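Iron Transport-associated domain protein (Bacillus anthracis, PDB 4H8Q) binds heme through a NEAT domain and, as part of the secreted hemophore IsdX2, probably extracts it from methemoglobin for iron acquisition. Local coordinates at residues F65-V79 with A85-L97. The protein carries 1 engineered substitution. Sequence-based numbering, arbitrary orientation.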
ATOM      1  N   PHE A  65      -0.425  -8.765   1.906  1.00 17.14           N
ATOM      2  CA  PHE A  65      -0.679  -7.343   2.077  1.00 18.04           C
ATOM      3  C   PHE A  65      -2.179  -7.091   2.099  1.00 20.46           C
ATOM      4  O   PHE A  65      -2.884  -7.440   1.149  1.00 19.52           O
ATOM      5  CB  PHE A  65      -0.020  -6.509   0.970  1.00 18.03           C
ATOM      6  CG  PHE A  65      -0.293  -5.043   1.100  1.00 20.83           C
ATOM      7  CD1 PHE A  65       0.279  -4.313   2.138  1.00 25.79           C
ATOM      8  CD2 PHE A  65      -1.160  -4.402   0.237  1.00 19.95           C
ATOM      9  CE1 PHE A  65       0.019  -2.964   2.284  1.00 25.92           C
ATOM     10  CE2 PHE A  65      -1.430  -3.043   0.375  1.00 20.83           C
ATOM     11  CZ  PHE A  65      -0.834  -2.322   1.392  1.00 27.38           C
ATOM     12  N   GLN A  66      -2.668  -6.495   3.185  1.00 16.67           N
ATOM     13  CA  GLN A  66      -4.108  -6.307   3.350  1.00 16.66           C
ATOM     14  C   GLN A  66      -4.429  -4.872   3.737  1.00 19.19           C
ATOM     15  O   GLN A  66      -3.626  -4.190   4.381  1.00 19.23           O
ATOM     16  CB  GLN A  66      -4.641  -7.257   4.423  1.00 17.82           C
ATOM     17  CG  GLN A  66      -4.330  -8.705   4.146  1.00 20.06           C
ATOM     18  CD  GLN A  66      -4.832  -9.625   5.235  1.00 28.49           C
ATOM     19  OE1 GLN A  66      -5.085  -9.198   6.363  1.00 23.14           O
ATOM     20  NE2 GLN A  66      -4.966 -10.903   4.905  1.00 28.57           N
ATOM     21  N   THR A  67      -5.606  -4.398   3.348  1.00 17.07           N
ATOM     22  CA  THR A  67      -6.048  -3.091   3.797  1.00 17.70           C
ATOM     23  C   THR A  67      -7.439  -3.207   4.402  1.00 21.21           C
ATOM     24  O   THR A  67      -8.163  -4.166   4.127  1.00 21.44           O
ATOM     25  CB  THR A  67      -6.049  -2.052   2.659  1.00 20.90           C
ATOM     26  OG1 THR A  67      -6.979  -2.445   1.641  1.00 22.42           O
ATOM     27  CG2 THR A  67      -4.667  -1.930   2.048  1.00 18.21           C
ATOM     28  N   GLU A  68      -7.795  -2.245   5.242  1.00 21.53           N
ATOM     29  CA  GLU A  68      -9.086  -2.291   5.924  1.00 24.19           C
ATOM     30  C   GLU A  68     -10.198  -1.970   4.944  1.00 28.88           C
ATOM     31  O   GLU A  68     -10.137  -0.968   4.230  1.00 31.11           O
ATOM     32  CB  GLU A  68      -9.124  -1.318   7.107  1.00 26.53           C
ATOM     33  CG  GLU A  68     -10.441  -1.373   7.893  1.00 37.36           C
ATOM     34  CD  GLU A  68     -10.312  -0.862   9.321  1.00 43.32           C
ATOM     35  OE1 GLU A  68      -9.372  -0.092   9.607  1.00 39.22           O
ATOM     36  OE2 GLU A  68     -11.155  -1.237  10.163  1.00 49.69           O
ATOM     37  N   LYS A  69     -11.205  -2.832   4.919  1.00 32.20           N
ATOM     38  CA  LYS A  69     -12.345  -2.676   4.029  1.00 42.10           C
ATOM     39  C   LYS A  69     -13.592  -3.175   4.744  1.00 45.77           C
ATOM     40  O   LYS A  69     -13.659  -4.341   5.140  1.00 42.38           O
ATOM     41  CB  LYS A  69     -12.121  -3.482   2.746  1.00 45.15           C
ATOM     42  CG  LYS A  69     -13.311  -3.500   1.793  1.00 53.15           C
ATOM     43  CD  LYS A  69     -13.116  -4.540   0.697  1.00 49.12           C
ATOM     44  CE  LYS A  69     -14.300  -4.583  -0.259  1.00 55.94           C
ATOM     45  NZ  LYS A  69     -14.485  -3.295  -0.988  1.00 61.43           N
ATOM     46  N   ASN A  70     -14.566  -2.289   4.922  1.00 50.04           N
ATOM     47  CA  ASN A  70     -15.828  -2.656   5.558  1.00 52.17           C
ATOM     48  C   ASN A  70     -15.623  -3.323   6.915  1.00 49.38           C
ATOM     49  O   ASN A  70     -16.103  -4.436   7.147  1.00 52.48           O
ATOM     50  CB  ASN A  70     -16.644  -3.574   4.642  1.00 55.27           C
ATOM     51  CG  ASN A  70     -17.022  -2.907   3.329  1.00 58.77           C
ATOM     52  OD1 ASN A  70     -17.313  -1.709   3.287  1.00 60.70           O
ATOM     53  ND2 ASN A  70     -17.016  -3.682   2.249  1.00 56.01           N
ATOM     54  N   GLY A  71     -14.898  -2.645   7.799  1.00 51.82           N
ATOM     55  CA  GLY A  71     -14.675  -3.134   9.149  1.00 49.97           C
ATOM     56  C   GLY A  71     -13.864  -4.415   9.248  1.00 51.71           C
ATOM     57  O   GLY A  71     -13.758  -5.006  10.323  1.00 54.24           O
ATOM     58  N   GLY A  72     -13.293  -4.852   8.129  1.00 40.72           N
ATOM     59  CA  GLY A  72     -12.448  -6.031   8.116  1.00 35.44           C
ATOM     60  C   GLY A  72     -11.205  -5.790   7.278  1.00 30.78           C
ATOM     61  O   GLY A  72     -11.059  -4.735   6.669  1.00 36.86           O
ATOM     62  N   PHE A  73     -10.304  -6.764   7.246  1.00 28.59           N
ATOM     63  CA  PHE A  73      -9.127  -6.658   6.385  1.00 25.02           C
ATOM     64  C   PHE A  73      -9.203  -7.608   5.203  1.00 25.56           C
ATOM     65  O   PHE A  73      -9.573  -8.778   5.346  1.00 29.84           O
ATOM     66  CB  PHE A  73      -7.831  -6.859   7.182  1.00 24.23           C
ATOM     67  CG  PHE A  73      -7.511  -5.701   8.078  1.00 22.66           C
ATOM     68  CD1 PHE A  73      -6.656  -4.693   7.655  1.00 23.13           C
ATOM     69  CD2 PHE A  73      -8.102  -5.593   9.322  1.00 26.00           C
ATOM     70  CE1 PHE A  73      -6.384  -3.602   8.467  1.00 23.95           C
ATOM     71  CE2 PHE A  73      -7.833  -4.507  10.145  1.00 25.01           C
ATOM     72  CZ  PHE A  73      -6.970  -3.516   9.718  1.00 26.08           C
ATOM     73  N   ALA A  74      -8.848  -7.097   4.031  1.00 21.65           N
ATOM     74  CA  ALA A  74      -8.922  -7.876   2.803  1.00 24.63           C
ATOM     75  C   ALA A  74      -7.608  -7.832   2.048  1.00 21.86           C
ATOM     76  O   ALA A  74      -6.948  -6.791   2.002  1.00 20.02           O
ATOM     77  CB  ALA A  74     -10.037  -7.340   1.919  1.00 27.08           C
ATOM     78  N   ASP A  75      -7.227  -8.963   1.463  1.00 21.94           N
ATOM     79  CA  ASP A  75      -6.046  -8.998   0.617  1.00 20.98           C
ATOM     80  C   ASP A  75      -6.223  -8.048  -0.565  1.00 26.12           C
ATOM     81  O   ASP A  75      -7.249  -8.071  -1.253  1.00 23.49           O
ATOM     82  CB  ASP A  75      -5.774 -10.419   0.109  1.00 23.31           C
ATOM     83  CG  ASP A  75      -5.485 -11.400   1.237  1.00 30.06           C
ATOM     84  OD1 ASP A  75      -6.221 -12.401   1.355  1.00 44.95           O
ATOM     85  OD2 ASP A  75      -4.522 -11.182   1.999  1.00 26.95           O
ATOM     86  N   ALA A  76      -5.227  -7.205  -0.807  1.00 20.54           N
ATOM     87  CA  ALA A  76      -5.268  -6.336  -1.976  1.00 19.24           C
ATOM     88  C   ALA A  76      -5.092  -7.175  -3.235  1.00 21.47           C
ATOM     89  O   ALA A  76      -4.336  -8.143  -3.251  1.00 22.40           O
ATOM     90  CB  ALA A  76      -4.180  -5.277  -1.893  1.00 22.77           C
ATOM     91  N   LYS A  77      -5.784  -6.788  -4.299  1.00 20.57           N
ATOM     92  CA  LYS A  77      -5.675  -7.489  -5.572  1.00 21.30           C
ATOM     93  C   LYS A  77      -4.322  -7.269  -6.232  1.00 21.08           C
ATOM     94  O   LYS A  77      -3.858  -6.136  -6.351  1.00 22.30           O
ATOM     95  CB  LYS A  77      -6.776  -6.999  -6.520  1.00 22.03           C
ATOM     96  CG  LYS A  77      -6.789  -7.753  -7.843  1.00 27.29           C
ATOM     97  CD  LYS A  77      -7.698  -7.076  -8.857  1.00 32.98           C
ATOM     98  CE  LYS A  77      -7.886  -7.962 -10.084  1.00 43.22           C
ATOM     99  NZ  LYS A  77      -6.591  -8.480 -10.621  1.00 44.02           N
ATOM    100  N   VAL A  78      -3.678  -8.343  -6.682  1.00 18.43           N
ATOM    101  CA  VAL A  78      -2.445  -8.180  -7.435  1.00 17.12           C
ATOM    102  C   VAL A  78      -2.816  -7.981  -8.899  1.00 20.68           C
ATOM    103  O   VAL A  78      -3.365  -8.889  -9.536  1.00 24.07           O
ATOM    104  CB  VAL A  78      -1.520  -9.393  -7.298  1.00 20.78           C
ATOM    105  CG1 VAL A  78      -0.252  -9.184  -8.108  1.00 21.69           C
ATOM    106  CG2 VAL A  78      -1.190  -9.627  -5.820  1.00 22.30           C
ATOM    107  N   VAL A  79      -2.543  -6.794  -9.425  1.00 19.83           N
ATOM    108  CA  VAL A  79      -2.914  -6.482 -10.808  1.00 21.07           C
ATOM    109  C   VAL A  79      -1.756  -6.617 -11.790  1.00 26.01           C
ATOM    110  O   VAL A  79      -1.956  -6.593 -13.004  1.00 25.57           O
ATOM    111  CB  VAL A  79      -3.551  -5.081 -10.924  1.00 20.36           C
ATOM    112  CG1 VAL A  79      -4.878  -5.054 -10.190  1.00 23.86           C
ATOM    113  CG2 VAL A  79      -2.612  -4.009 -10.376  1.00 20.94           C
ATOM    114  N   ALA A  85      12.072  -7.634 -12.100  1.00 33.71           N
ATOM    115  CA  ALA A  85      12.361  -6.504 -11.223  1.00 32.92           C
ATOM    116  C   ALA A  85      12.090  -6.854  -9.765  1.00 24.98           C
ATOM    117  O   ALA A  85      12.445  -6.092  -8.867  1.00 28.63           O
ATOM    118  CB  ALA A  85      11.542  -5.290 -11.631  1.00 32.51           C
ATOM    119  N   ASN A  86      11.470  -8.008  -9.542  1.00 29.07           N
ATOM    120  CA  ASN A  86      11.021  -8.399  -8.208  1.00 26.47           C
ATOM    121  C   ASN A  86      10.149  -7.301  -7.601  1.00 28.19           C
ATOM    122  O   ASN A  86      10.391  -6.841  -6.484  1.00 22.80           O
ATOM    123  CB  ASN A  86      12.214  -8.697  -7.298  1.00 25.47           C
ATOM    124  CG  ASN A  86      11.798  -9.313  -5.963  1.00 17.45           C
ATOM    125  OD1 ASN A  86      10.728  -9.904  -5.843  1.00 22.13           O
ATOM    126  ND2 ASN A  86      12.672  -9.192  -4.956  1.00 23.72           N
ATOM    127  N   THR A  87       9.145  -6.875  -8.359  1.00 24.25           N
ATOM    128  CA  THR A  87       8.150  -5.931  -7.861  1.00 21.94           C
ATOM    129  C   THR A  87       6.772  -6.446  -8.231  1.00 25.98           C
ATOM    130  O   THR A  87       6.633  -7.321  -9.088  1.00 22.85           O
ATOM    131  CB  THR A  87       8.320  -4.527  -8.474  1.00 24.92           C
ATOM    132  OG1 THR A  87       8.160  -4.610  -9.899  1.00 26.45           O
ATOM    133  CG2 THR A  87       9.686  -3.934  -8.136  1.00 24.81           C
ATOM    134  N   ARG A  88       5.744  -5.923  -7.572  1.00 21.32           N
ATOM    135  CA  ARG A  88       4.386  -6.193  -8.013  1.00 19.74           C
ATOM    136  C   ARG A  88       3.501  -5.005  -7.691  1.00 21.51           C
ATOM    137  O   ARG A  88       3.857  -4.167  -6.872  1.00 19.87           O
ATOM    138  CB  ARG A  88       3.828  -7.460  -7.379  1.00 19.82           C
ATOM    139  CG  ARG A  88       3.438  -7.348  -5.903  1.00 20.25           C
ATOM    140  CD  ARG A  88       2.937  -8.707  -5.460  1.00 20.89           C
ATOM    141  NE  ARG A  88       2.429  -8.783  -4.090  1.00 20.34           N
ATOM    142  CZ  ARG A  88       3.182  -9.097  -3.033  1.00 21.69           C
ATOM    143  NH1 ARG A  88       4.486  -9.293  -3.176  1.00 21.38           N
ATOM    144  NH2 ARG A  88       2.633  -9.190  -1.831  1.00 20.70           N
ATOM    145  N   VAL A  89       2.359  -4.929  -8.362  1.00 18.39           N
ATOM    146  CA  VAL A  89       1.428  -3.839  -8.133  1.00 16.88           C
ATOM    147  C   VAL A  89       0.169  -4.393  -7.484  1.00 19.54           C
ATOM    148  O   VAL A  89      -0.432  -5.358  -7.976  1.00 19.34           O
ATOM    149  CB  VAL A  89       1.066  -3.111  -9.453  1.00 15.98           C
ATOM    150  CG1 VAL A  89       0.067  -1.974  -9.174  1.00 18.49           C
ATOM    151  CG2 VAL A  89       2.318  -2.567 -10.102  1.00 22.46           C
ATOM    152  N   VAL A  90      -0.225  -3.791  -6.364  1.00 17.26           N
ATOM    153  CA  VAL A  90      -1.441  -4.197  -5.665  1.00 18.60           C
ATOM    154  C   VAL A  90      -2.456  -3.064  -5.727  1.00 21.17           C
ATOM    155  O   VAL A  90      -2.093  -1.886  -5.812  1.00 20.38           O
ATOM    156  CB  VAL A  90      -1.169  -4.628  -4.196  1.00 19.13           C
ATOM    157  CG1 VAL A  90      -0.217  -5.831  -4.157  1.00 19.41           C
ATOM    158  CG2 VAL A  90      -0.605  -3.465  -3.380  1.00 19.68           C
ATOM    159  N   GLU A  91      -3.732  -3.420  -5.700  1.00 18.33           N
ATOM    160  CA  GLU A  91      -4.791  -2.431  -5.852  1.00 19.36           C
ATOM    161  C   GLU A  91      -5.812  -2.592  -4.744  1.00 21.93           C
ATOM    162  O   GLU A  91      -6.180  -3.711  -4.386  1.00 20.62           O
ATOM    163  CB  GLU A  91      -5.467  -2.631  -7.204  1.00 22.40           C
ATOM    164  CG  GLU A  91      -6.650  -1.736  -7.464  1.00 29.44           C
ATOM    165  CD  GLU A  91      -7.354  -2.123  -8.753  1.00 36.92           C
ATOM    166  OE1 GLU A  91      -8.220  -3.031  -8.710  1.00 39.41           O
ATOM    167  OE2 GLU A  91      -7.024  -1.534  -9.806  1.00 38.03           O
ATOM    168  N   PHE A  92      -6.257  -1.472  -4.193  1.00 21.71           N
ATOM    169  CA  PHE A  92      -7.228  -1.487  -3.109  1.00 20.92           C
ATOM    170  C   PHE A  92      -7.988  -0.176  -3.093  1.00 22.25           C
ATOM    171  O   PHE A  92      -7.558   0.815  -3.687  1.00 23.35           O
ATOM    172  CB  PHE A  92      -6.544  -1.725  -1.750  1.00 23.55           C
ATOM    173  CG  PHE A  92      -5.428  -0.754  -1.449  1.00 19.77           C
ATOM    174  CD1 PHE A  92      -5.699   0.466  -0.854  1.00 25.13           C
ATOM    175  CD2 PHE A  92      -4.112  -1.063  -1.766  1.00 20.65           C
ATOM    176  CE1 PHE A  92      -4.675   1.356  -0.574  1.00 20.99           C
ATOM    177  CE2 PHE A  92      -3.085  -0.178  -1.488  1.00 21.65           C
ATOM    178  CZ  PHE A  92      -3.372   1.037  -0.893  1.00 20.73           C
ATOM    179  N   GLU A  93      -9.127  -0.180  -2.414  1.00 23.97           N
ATOM    180  CA  GLU A  93      -9.981   0.989  -2.345  1.00 27.55           C
ATOM    181  C   GLU A  93      -9.572   1.899  -1.202  1.00 29.02           C
ATOM    182  O   GLU A  93      -9.137   1.440  -0.139  1.00 28.32           O
ATOM    183  CB  GLU A  93     -11.435   0.556  -2.150  1.00 30.95           C
ATOM    184  CG  GLU A  93     -12.343   0.840  -3.319  1.00 42.46           C
ATOM    185  CD  GLU A  93     -13.799   0.580  -2.979  1.00 47.38           C
ATOM    186  OE1 GLU A  93     -14.229  -0.591  -3.071  1.00 47.81           O
ATOM    187  OE2 GLU A  93     -14.505   1.545  -2.606  1.00 49.26           O
ATOM    188  N   ALA A  94      -9.692   3.199  -1.437  1.00 26.99           N
ATOM    189  CA  ALA A  94      -9.543   4.177  -0.377  1.00 28.15           C
ATOM    190  C   ALA A  94     -10.827   4.993  -0.355  1.00 35.28           C
ATOM    191  O   ALA A  94     -11.548   5.056  -1.349  1.00 36.46           O
ATOM    192  CB  ALA A  94      -8.342   5.060  -0.633  1.00 30.79           C
ATOM    193  N   ASN A  95     -11.135   5.587   0.787  1.00 38.69           N
ATOM    194  CA  ASN A  95     -12.312   6.432   0.877  1.00 43.94           C
ATOM    195  C   ASN A  95     -11.874   7.877   1.011  1.00 33.01           C
ATOM    196  O   ASN A  95     -11.792   8.614   0.028  1.00 38.55           O
ATOM    197  CB  ASN A  95     -13.180   6.016   2.064  1.00 43.64           C
ATOM    198  CG  ASN A  95     -13.353   4.506   2.159  1.00 55.95           C
ATOM    199  OD1 ASN A  95     -12.589   3.824   2.845  1.00 63.19           O
ATOM    200  ND2 ASN A  95     -14.356   3.976   1.462  1.00 61.31           N
ATOM    201  N   ASP A  96     -11.581   8.267   2.244  1.00 35.90           N
ATOM    202  CA  ASP A  96     -11.100   9.598   2.538  1.00 33.32           C
ATOM    203  C   ASP A  96      -9.586   9.609   2.361  1.00 28.01           C
ATOM    204  O   ASP A  96      -8.858   9.028   3.169  1.00 31.29           O
ATOM    205  CB  ASP A  96     -11.467   9.952   3.982  1.00 34.07           C
ATOM    206  CG  ASP A  96     -11.087  11.365   4.358  1.00 33.94           C
ATOM    207  OD1 ASP A  96     -10.422  12.049   3.553  1.00 33.51           O
ATOM    208  OD2 ASP A  96     -11.455  11.797   5.476  1.00 42.53           O
ATOM    209  N   LEU A  97      -9.109  10.274   1.313  1.00 29.22           N
ATOM    210  CA  LEU A  97      -7.672  10.347   1.049  1.00 27.04           C
ATOM    211  C   LEU A  97      -6.902  11.140   2.109  1.00 29.07           C
ATOM    212  O   LEU A  97      -5.669  11.144   2.120  1.00 27.62           O
ATOM    213  CB  LEU A  97      -7.411  10.952  -0.329  1.00 28.91           C
ATOM    214  CG  LEU A  97      -7.987  10.183  -1.514  1.00 30.35           C
ATOM    215  CD1 LEU A  97      -7.757  10.958  -2.795  1.00 34.09           C
ATOM    216  CD2 LEU A  97      -7.369   8.794  -1.600  1.00 33.09           C
TER
HETATM  217  O   HOH W   1      -9.058  -0.802   1.425  1.00 27.47           O
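Thr67 lays its methyl CG2 over the centre of one face of the Phe92 ring, 3.8 Å from the ring centroid (CH-pi). Phe92 CE2 meets the edge of the Phe65 ring near its plane, 3.8 Å from Phe65 CE2, the planes inclined at 58°, while Phe65 CD2 packs on Val90 CG2. With CG between the backbone N and the carbonyl carbon (chi1 54°), the Phe92 ring is carried to the side where Thr67 and Phe65 meet it. Ala76 CB packs on Val90 CB at 3.8 Å. Beyond this apolar cluster strand 77-79 pairs antiparallel with strand 87-94: Lys77 and Glu91 exchange two hydrogen bonds, and Val79 N adds a third to Val89 O. Strand 65-69, alongside 87-94 at 19° without pairing with it, is linked to it by a water that accepts from Thr67 OG1 (2.7 Å) and donates to Glu68 O and Glu93 O. Lys69 NZ and Glu93 OE1 form a long salt bridge there (3.4 Å). Arg88, its NE near Val78 CG2, hydrogen-bonds through NH1 to Ser59 OG and through NH2 to Ile62 O. In the immunoglobulin-like NEAT fold, strand 87-94 lies between its hairpin partner 72-82 and 49-56; Phe65 also meets Met33 of the heme pocket and Ala103 of strand 101-109.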